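Local coordinates for N-acetylneuraminic acid (Sialic acid) synthetase (Leptospira borgpetersenii serovar Hardjo-bovis, PDB 6NCS), which probably condenses an N-acylated mannosamine sugar with phosphoenolpyruvate to make sialic acid or its 9-phosphate, and binds a manganese ion, at residues R45-A50 against N56-Q61; Y207-H210 against E215-L218; K230-D235 against K250-L255. All blocks are in the same frame, centred on the assembly; numbering follows the deposited sequence.

Contact 1: R45-A50 against N56-Q61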
loop_
_atom_site.group_PDB
_atom_site.type_symbol
_atom_site.label_atom_id
_atom_site.label_comp_id
_atom_site.label_asym_id
_atom_site.label_seq_id
_atom_site.Cartn_x
_atom_site.Cartn_y
_atom_site.Cartn_z
ATOM N N ARG A 45 -12.737 -4.327 -31.386
ATOM C CA ARG A 45 -11.330 -4.677 -31.234
ATOM C C ARG A 45 -10.846 -4.411 -29.816
ATOM O O ARG A 45 -10.042 -5.178 -29.270
ATOM C CB ARG A 45 -10.483 -3.888 -32.236
ATOM C CG ARG A 45 -8.992 -4.068 -32.057
ATOM C CD ARG A 45 -8.207 -3.241 -33.062
ATOM N NE ARG A 45 -6.779 -3.283 -32.777
ATOM C CZ ARG A 45 -5.898 -2.415 -33.253
ATOM N NH1 ARG A 45 -6.302 -1.422 -34.042
ATOM N NH2 ARG A 45 -4.616 -2.538 -32.937
ATOM N N MET A 46 -11.323 -3.327 -29.202
ATOM C CA MET A 46 -10.923 -3.031 -27.829
ATOM C C MET A 46 -11.372 -4.139 -26.887
ATOM O O MET A 46 -10.628 -4.534 -25.976
ATOM C CB MET A 46 -11.491 -1.674 -27.402
ATOM C CG MET A 46 -10.898 -0.501 -28.179
ATOM S SD MET A 46 -11.648 1.085 -27.712
ATOM C CE MET A 46 -10.815 1.406 -26.144
ATOM N N ILE A 47 -12.575 -4.675 -27.116
ATOM C CA ILE A 47 -13.062 -5.789 -26.304
ATOM C C ILE A 47 -12.156 -7.002 -26.471
ATOM O O ILE A 47 -11.738 -7.626 -25.487
ATOM C CB ILE A 47 -14.510 -6.141 -26.677
ATOM C CG1 ILE A 47 -15.478 -5.004 -26.343
ATOM C CG2 ILE A 47 -14.927 -7.425 -25.969
ATOM C CD1 ILE A 47 -16.882 -5.236 -26.929
ATOM N N ASP A 48 -11.880 -7.383 -27.724
ATOM C CA ASP A 48 -11.021 -8.540 -27.983
ATOM C C ASP A 48 -9.698 -8.431 -27.241
ATOM O O ASP A 48 -9.261 -9.379 -26.575
ATOM C CB ASP A 48 -10.738 -8.681 -29.483
ATOM C CG ASP A 48 -11.982 -8.948 -30.309
ATOM O OD1 ASP A 48 -13.049 -9.262 -29.746
ATOM O OD2 ASP A 48 -11.874 -8.840 -31.549
ATOM N N GLU A 49 -9.033 -7.275 -27.347
ATOM C CA GLU A 49 -7.694 -7.172 -26.791
ATOM C C GLU A 49 -7.713 -6.987 -25.276
ATOM O O GLU A 49 -6.752 -7.378 -24.597
ATOM C CB GLU A 49 -6.932 -6.049 -27.500
ATOM C CG GLU A 49 -6.832 -6.339 -28.996
ATOM C CD GLU A 49 -5.779 -5.525 -29.724
ATOM O OE1 GLU A 49 -4.830 -5.041 -29.077
ATOM O OE2 GLU A 49 -5.896 -5.382 -30.961
ATOM N N ALA A 50 -8.796 -6.420 -24.731
ATOM C CA ALA A 50 -8.952 -6.362 -23.276
ATOM C C ALA A 50 -9.186 -7.748 -22.700
ATOM O O ALA A 50 -8.711 -8.062 -21.600
ATOM C CB ALA A 50 -10.113 -5.441 -22.896
ATOM N N ASN A 56 -10.929 -8.007 -16.087
ATOM C CA ASN A 56 -12.193 -8.628 -15.685
ATOM C C ASN A 56 -13.377 -8.034 -16.425
ATOM O O ASN A 56 -14.366 -8.738 -16.690
ATOM C CB ASN A 56 -12.424 -8.481 -14.179
ATOM C CG ASN A 56 -11.335 -9.121 -13.361
ATOM O OD1 ASN A 56 -10.366 -8.470 -12.975
ATOM N ND2 ASN A 56 -11.489 -10.411 -13.078
ATOM N N ALA A 57 -13.296 -6.754 -16.764
ATOM C CA ALA A 57 -14.430 -6.058 -17.344
ATOM C C ALA A 57 -13.933 -4.982 -18.295
ATOM O O ALA A 57 -12.816 -4.479 -18.151
ATOM C CB ALA A 57 -15.311 -5.443 -16.246
ATOM N N ILE A 58 -14.771 -4.632 -19.273
ATOM C CA ILE A 58 -14.535 -3.460 -20.110
ATOM C C ILE A 58 -15.768 -2.564 -20.038
ATOM O O ILE A 58 -16.908 -3.044 -20.082
ATOM C CB ILE A 58 -14.171 -3.846 -21.563
ATOM C CG1 ILE A 58 -13.850 -2.606 -22.397
ATOM C CG2 ILE A 58 -15.275 -4.707 -22.216
ATOM C CD1 ILE A 58 -13.164 -2.903 -23.722
ATOM N N LYS A 59 -15.529 -1.259 -19.886
ATOM C CA LYS A 59 -16.571 -0.291 -19.578
ATOM C C LYS A 59 -16.656 0.755 -20.686
ATOM O O LYS A 59 -15.630 1.224 -21.187
ATOM C CB LYS A 59 -16.290 0.395 -18.231
ATOM C CG LYS A 59 -17.459 1.196 -17.686
ATOM C CD LYS A 59 -17.056 1.959 -16.424
ATOM C CE LYS A 59 -16.270 3.190 -16.803
ATOM N NZ LYS A 59 -17.051 3.888 -17.882
ATOM N N PHE A 60 -17.883 1.118 -21.060
ATOM C CA PHE A 60 -18.152 2.134 -22.075
ATOM C C PHE A 60 -18.951 3.271 -21.429
ATOM O O PHE A 60 -19.205 3.261 -20.223
ATOM C CB PHE A 60 -18.862 1.501 -23.289
ATOM C CG PHE A 60 -17.973 0.564 -24.085
ATOM C CD1 PHE A 60 -17.260 1.025 -25.182
ATOM C CD2 PHE A 60 -17.827 -0.767 -23.711
ATOM C CE1 PHE A 60 -16.419 0.172 -25.907
ATOM C CE2 PHE A 60 -16.991 -1.629 -24.426
ATOM C CZ PHE A 60 -16.291 -1.158 -25.528
ATOM N N GLN A 61 -19.302 4.288 -22.215
ATOM C CA GLN A 61 -20.053 5.436 -21.711
ATOM C C GLN A 61 -21.316 5.617 -22.538
ATOM O O GLN A 61 -21.255 5.606 -23.772
ATOM C CB GLN A 61 -19.222 6.726 -21.744
ATOM C CG GLN A 61 -18.034 6.672 -20.780
ATOM C CD GLN A 61 -17.180 7.924 -20.796
ATOM O OE1 GLN A 61 -17.583 8.968 -21.302
ATOM N NE2 GLN A 61 -15.971 7.812 -20.251
#
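Ile58 reaches from the strand into the side of helix 45-50, its CD1 set down among Met46, Ile47 and Ala50. With CG1 anti to the backbone N (chi1 -177°) and the chain extended beyond it, the side chain spans the gap between strand and helix; the axes of helix 45-50 and strand 57-61 run roughly antiparallel, at 156°, and approach to 9.1 Å. Ile58 CD1 lies 3.8 Å from Met46 O and also touches Ile47 CA and Ala50 CB. Ile47 crosses Ile58 at about a right angle, and its CG1 is the branch that works for both strand residues. Ile47 CG1 approaches Phe60 at the ring edge, near its plane, 4.0 Å from Phe60 CZ, so the phenyl group meets the helix rim-first. Met46 O, besides touching the Ile58 methyl, accepts the helical bond from Ala50 N at 2.9 Å and is also hydrogen-bonded by Tyr232 OH. This apolar seam joins helix and second strand of the beta-alpha-beta unit 27-33, 40-52, 57-62 in the TIM barrel. Strands 27-33 and 102-107 flank strand 57-62 in the sheet; Ala32 of the former touches both Met46 and Phe60, while helix 86-98 packs against Ile47 through Leu92, Arg95 and Ser96.

Contact 2: Y207-H210 against E215-L218. With MN (manganese (II) ion), chain C.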
loop_
_atom_site.group_PDB
_atom_site.type_symbol
_atom_site.label_atom_id
_atom_site.label_comp_id
_atom_site.label_asym_id
_atom_site.label_seq_id
_atom_site.Cartn_x
_atom_site.Cartn_y
_atom_site.Cartn_z
ATOM N N TYR A 207 -10.109 1.954 -6.650
ATOM C CA TYR A 207 -9.406 3.133 -7.138
ATOM C C TYR A 207 -9.592 3.247 -8.643
ATOM O O TYR A 207 -9.407 2.263 -9.370
ATOM C CB TYR A 207 -7.910 3.053 -6.790
ATOM C CG TYR A 207 -7.104 4.175 -7.421
ATOM C CD1 TYR A 207 -7.302 5.501 -7.033
ATOM C CD2 TYR A 207 -6.194 3.916 -8.440
ATOM C CE1 TYR A 207 -6.593 6.530 -7.625
ATOM C CE2 TYR A 207 -5.480 4.941 -9.033
ATOM C CZ TYR A 207 -5.692 6.241 -8.629
ATOM O OH TYR A 207 -4.998 7.266 -9.233
ATOM N N SER A 208 -9.943 4.448 -9.107
ATOM C CA SER A 208 -10.037 4.758 -10.527
ATOM C C SER A 208 -8.910 5.713 -10.907
ATOM O O SER A 208 -8.766 6.774 -10.296
ATOM C CB SER A 208 -11.402 5.377 -10.858
ATOM O OG SER A 208 -11.492 5.643 -12.243
ATOM N N ASP A 209 -8.113 5.343 -11.907
ATOM C CA ASP A 209 -6.896 6.077 -12.226
ATOM C C ASP A 209 -7.081 7.031 -13.395
ATOM O O ASP A 209 -7.750 6.708 -14.386
ATOM C CB ASP A 209 -5.744 5.131 -12.561
ATOM C CG ASP A 209 -4.417 5.864 -12.675
ATOM O OD1 ASP A 209 -3.958 6.423 -11.656
ATOM O OD2 ASP A 209 -3.835 5.892 -13.775
ATOM N N HIS A 210 -6.430 8.194 -13.296
ATOM C CA HIS A 210 -6.346 9.144 -14.401
ATOM C C HIS A 210 -4.911 9.621 -14.597
ATOM O O HIS A 210 -4.670 10.731 -15.086
ATOM C CB HIS A 210 -7.310 10.306 -14.184
ATOM C CG HIS A 210 -8.739 9.871 -14.194
ATOM N ND1 HIS A 210 -9.438 9.582 -13.042
ATOM C CD2 HIS A 210 -9.572 9.586 -15.223
ATOM C CE1 HIS A 210 -10.658 9.184 -13.361
ATOM N NE2 HIS A 210 -10.763 9.175 -14.678
ATOM N N GLU A 215 1.847 2.683 -12.653
ATOM C CA GLU A 215 2.482 2.609 -11.340
ATOM C C GLU A 215 1.528 3.044 -10.241
ATOM O O GLU A 215 1.458 2.404 -9.190
ATOM C CB GLU A 215 3.749 3.454 -11.288
ATOM C CG GLU A 215 4.482 3.271 -9.952
ATOM C CD GLU A 215 5.642 4.220 -9.751
ATOM O OE1 GLU A 215 5.515 5.412 -10.083
ATOM O OE2 GLU A 215 6.687 3.760 -9.247
ATOM N N ILE A 216 0.797 4.143 -10.446
ATOM C CA ILE A 216 -0.105 4.626 -9.399
ATOM C C ILE A 216 -1.223 3.628 -9.105
ATOM O O ILE A 216 -1.452 3.322 -7.924
ATOM C CB ILE A 216 -0.614 6.035 -9.739
ATOM C CG1 ILE A 216 0.558 7.017 -9.753
ATOM C CG2 ILE A 216 -1.628 6.480 -8.704
ATOM C CD1 ILE A 216 0.221 8.431 -10.210
ATOM N N PRO A 217 -1.922 3.059 -10.098
ATOM C CA PRO A 217 -2.888 1.997 -9.757
ATOM C C PRO A 217 -2.267 0.785 -9.049
ATOM O O PRO A 217 -2.913 0.195 -8.175
ATOM C CB PRO A 217 -3.508 1.621 -11.118
ATOM C CG PRO A 217 -2.757 2.354 -12.161
ATOM C CD PRO A 217 -2.055 3.509 -11.495
ATOM N N LEU A 218 -1.037 0.402 -9.377
ATOM C CA LEU A 218 -0.401 -0.694 -8.641
ATOM C C LEU A 218 -0.133 -0.301 -7.193
ATOM O O LEU A 218 -0.350 -1.103 -6.271
ATOM C CB LEU A 218 0.901 -1.110 -9.331
ATOM C CG LEU A 218 0.626 -1.758 -10.703
ATOM C CD1 LEU A 218 1.924 -2.006 -11.428
ATOM C CD2 LEU A 218 -0.111 -3.074 -10.486
HETATM MN MN MN C . -12.243 8.302 -15.943
HETATM O O HOH W 1 -12.216 6.446 -15.310
#
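Tyr207 and Asp209, on the seventh strand of the TIM barrel, pack against Ile216 and Pro217 in the first turn of the helix that follows, within the beta-alpha-beta unit 205-209, 215-222, 227-231. The two strand residues send their side chains to the same side, each with CG anti to the backbone N (chi1 173° for Tyr207, -171° for Asp209), which brings their ends together. Tyr207 OH donates to Asp209 OD1 at 2.8 Å, and OD1 accepts with its anti lone pair, the one directed away from OD2. The bond ties the phenol to the carboxylate, and Asp209 N lies over one face of the ring, displaced toward the rim. Ile216 presents its CG2 methyl to this pair, 3.5 Å from Tyr207 OH and 3.8 Å from Asp209 OD1. Pro217 works alongside it: its CD sits 3.5 Å from Asp209 OD1, and its CA is 4.0 Å from Tyr207 CE2. Asp209 OD2 is hydrogen-bonded with Ser211 OG in the loop and salt-bridged to Lys230. The next residue of the chain, His210, is a manganese ligand, with NE2 2.1 Å from the metal. Glu215, where the helix starts, forms a salt bridge with Arg261 of the second subunit. In the barrel wall strand 205-209 runs between strands 173-178 and 227-231; Ile228 of the latter touches both Tyr207 and Pro217, and Leu218 turns to helix 249-266.

Contact 3: K230-D235 against K250-L255. With MN (manganese (II) ion), chain C.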
loop_
_atom_site.group_PDB
_atom_site.type_symbol
_atom_site.label_atom_id
_atom_site.label_comp_id
_atom_site.label_asym_id
_atom_site.label_seq_id
_atom_site.Cartn_x
_atom_site.Cartn_y
_atom_site.Cartn_z
ATOM N N LYS A 230 -8.901 1.664 -15.044
ATOM C CA LYS A 230 -7.820 2.314 -15.778
ATOM C C LYS A 230 -8.292 2.594 -17.192
ATOM O O LYS A 230 -8.826 1.697 -17.849
ATOM C CB LYS A 230 -6.568 1.418 -15.790
ATOM C CG LYS A 230 -5.412 1.905 -16.657
ATOM C CD LYS A 230 -4.730 3.135 -16.078
ATOM C CE LYS A 230 -3.836 3.805 -17.127
ATOM N NZ LYS A 230 -3.237 5.084 -16.604
ATOM N N HIS A 231 -8.121 3.832 -17.661
ATOM C CA HIS A 231 -8.502 4.129 -19.036
ATOM C C HIS A 231 -7.659 3.305 -19.999
ATOM O O HIS A 231 -6.507 2.959 -19.717
ATOM C CB HIS A 231 -8.344 5.616 -19.347
ATOM C CG HIS A 231 -9.421 6.469 -18.754
ATOM N ND1 HIS A 231 -10.347 7.138 -19.524
ATOM C CD2 HIS A 231 -9.726 6.752 -17.465
ATOM C CE1 HIS A 231 -11.175 7.801 -18.737
ATOM N NE2 HIS A 231 -10.819 7.585 -17.483
ATOM N N TYR A 232 -8.237 3.016 -21.159
ATOM C CA TYR A 232 -7.732 1.950 -22.006
ATOM C C TYR A 232 -7.894 2.324 -23.472
ATOM O O TYR A 232 -8.904 2.915 -23.872
ATOM C CB TYR A 232 -8.465 0.644 -21.647
ATOM C CG TYR A 232 -8.370 -0.452 -22.673
ATOM C CD1 TYR A 232 -7.142 -1.010 -23.012
ATOM C CD2 TYR A 232 -9.512 -0.956 -23.281
ATOM C CE1 TYR A 232 -7.056 -2.017 -23.957
ATOM C CE2 TYR A 232 -9.433 -1.976 -24.217
ATOM C CZ TYR A 232 -8.202 -2.498 -24.550
ATOM O OH TYR A 232 -8.120 -3.505 -25.483
ATOM N N THR A 233 -6.867 2.012 -24.259
ATOM C CA THR A 233 -6.850 2.247 -25.697
ATOM C C THR A 233 -6.126 1.078 -26.344
ATOM O O THR A 233 -5.246 0.474 -25.729
ATOM C CB THR A 233 -6.145 3.569 -26.055
ATOM O OG1 THR A 233 -6.128 3.748 -27.477
ATOM C CG2 THR A 233 -4.702 3.584 -25.538
ATOM N N VAL A 234 -6.494 0.745 -27.586
ATOM C CA VAL A 234 -5.682 -0.253 -28.275
ATOM C C VAL A 234 -4.429 0.349 -28.886
ATOM O O VAL A 234 -3.510 -0.400 -29.235
ATOM C CB VAL A 234 -6.442 -1.023 -29.370
ATOM C CG1 VAL A 234 -7.579 -1.836 -28.753
ATOM C CG2 VAL A 234 -6.920 -0.089 -30.464
ATOM N N ASP A 235 -4.348 1.679 -28.991
ATOM C CA ASP A 235 -3.229 2.325 -29.668
ATOM C C ASP A 235 -3.231 3.823 -29.387
ATOM O O ASP A 235 -4.087 4.550 -29.900
ATOM C CB ASP A 235 -3.324 2.048 -31.172
ATOM C CG ASP A 235 -2.101 2.518 -31.953
ATOM O OD1 ASP A 235 -1.174 3.120 -31.368
ATOM O OD2 ASP A 235 -2.085 2.276 -33.175
ATOM N N LYS A 250 -0.772 -4.210 -23.897
ATOM C CA LYS A 250 0.327 -4.837 -23.168
ATOM C C LYS A 250 0.492 -4.230 -21.777
ATOM O O LYS A 250 0.858 -4.938 -20.829
ATOM C CB LYS A 250 1.626 -4.720 -23.972
ATOM N N GLU A 251 0.216 -2.932 -21.630
ATOM C CA GLU A 251 0.281 -2.305 -20.315
ATOM C C GLU A 251 -0.886 -2.741 -19.434
ATOM O O GLU A 251 -0.716 -2.956 -18.228
ATOM C CB GLU A 251 0.337 -0.786 -20.477
ATOM C CG GLU A 251 1.498 -0.352 -21.389
ATOM C CD GLU A 251 1.342 1.050 -21.946
ATOM O OE1 GLU A 251 0.206 1.566 -21.973
ATOM O OE2 GLU A 251 2.367 1.638 -22.359
ATOM N N LEU A 252 -2.081 -2.885 -20.020
ATOM C CA LEU A 252 -3.205 -3.449 -19.277
ATOM C C LEU A 252 -2.889 -4.860 -18.791
ATOM O O LEU A 252 -3.229 -5.229 -17.660
ATOM C CB LEU A 252 -4.461 -3.451 -20.154
ATOM C CG LEU A 252 -5.771 -3.973 -19.554
ATOM C CD1 LEU A 252 -6.192 -3.186 -18.331
ATOM C CD2 LEU A 252 -6.883 -3.962 -20.609
ATOM N N ALA A 253 -2.268 -5.674 -19.646
ATOM C CA ALA A 253 -1.918 -7.032 -19.243
ATOM C C ALA A 253 -0.914 -7.014 -18.099
ATOM O O ALA A 253 -0.989 -7.839 -17.181
ATOM C CB ALA A 253 -1.357 -7.805 -20.433
ATOM N N LYS A 254 0.041 -6.084 -18.143
ATOM C CA LYS A 254 0.986 -5.947 -17.038
ATOM C C LYS A 254 0.292 -5.472 -15.769
ATOM O O LYS A 254 0.641 -5.915 -14.666
ATOM C CB LYS A 254 2.111 -4.988 -17.438
ATOM C CG LYS A 254 3.221 -4.845 -16.431
ATOM C CD LYS A 254 3.977 -6.158 -16.303
ATOM C CE LYS A 254 5.476 -5.943 -16.330
ATOM N NZ LYS A 254 6.188 -7.251 -16.353
ATOM N N LEU A 255 -0.692 -4.570 -15.898
ATOM C CA LEU A 255 -1.476 -4.159 -14.735
ATOM C C LEU A 255 -2.141 -5.359 -14.089
ATOM O O LEU A 255 -2.131 -5.500 -12.861
ATOM C CB LEU A 255 -2.530 -3.123 -15.142
ATOM C CG LEU A 255 -3.511 -2.634 -14.072
ATOM C CD1 LEU A 255 -2.801 -1.931 -12.899
ATOM C CD2 LEU A 255 -4.531 -1.693 -14.719
HETATM MN MN MN C . -12.243 8.302 -15.943
HETATM O O HOH W 1 -12.216 6.446 -15.310
#
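Lys230 NZ is gripped by several groups at once: a salt bridge to Asp209 OD2, a hydrogen bond to Gly213 O and a weak one to Ile245 O. While the ammonium end turns away to these partners, the base of the same side chain belongs to the helix: Lys230 CB lies 3.9 Å from Leu255 CD2, with Lys230 CG at 4.2 Å from that methyl. The bend at chi2 (71°) separates the two jobs, leaving the first carbons against leucine and carrying the charge off elsewhere. Two residues further along, Tyr232 receives Leu252. The CD2 methyl of Leu252 stands over one face of the ring, 4.1 Å from the Tyr232 centroid and 25° off the normal, a CH-pi contact shifted toward the rim. Its closest ring atom is Tyr232 CD1, 3.8 Å from Leu252 CD2. The two side chains cross at about a right angle, and the phenol oxygen continues past the leucine to hydrogen-bond Met46 O on helix 40-52. All this happens where the eighth and last strand of the TIM barrel runs out at its C-terminal end, the end that carries the active site in barrels of this kind, and helix 249-266 packs back over the strand from outside. Between Lys230 and Tyr232 sits His231, which binds the manganese ion through NE2 at 2.2 Å. Beyond Tyr232 the chain makes an ST turn, Thr233 OG1 accepting from Asp235 N at 3.1 Å with an N-H...O angle of 163°. On the helix, Leu255 extends its packing to Pro217 and Leu218 of helix 215-222.

Overall arrangement
Contact 3 lies beside both of the others, its centre about 10 Å from that of contact 1 and about 12 Å from that of contact 2; contacts 1 and 2 have centres about 18 Å apart and do not touch. A hydrogen bond, Tyr232 OH to Met46 O at 2.8 Å, connects contacts 1 and 3. Contacts 2 and 3 stand on neighbouring strands, joined by Asp209 OD2 and Lys230 NZ at 3.0 Å, and each supplies one manganese-binding histidine, His210 and His231. The water whose oxygen lies 2.0 Å from the manganese ion is common to contacts 2 and 3. Contact 1 stays further from the ion: the Phe60 side chain is about 12 Å from it.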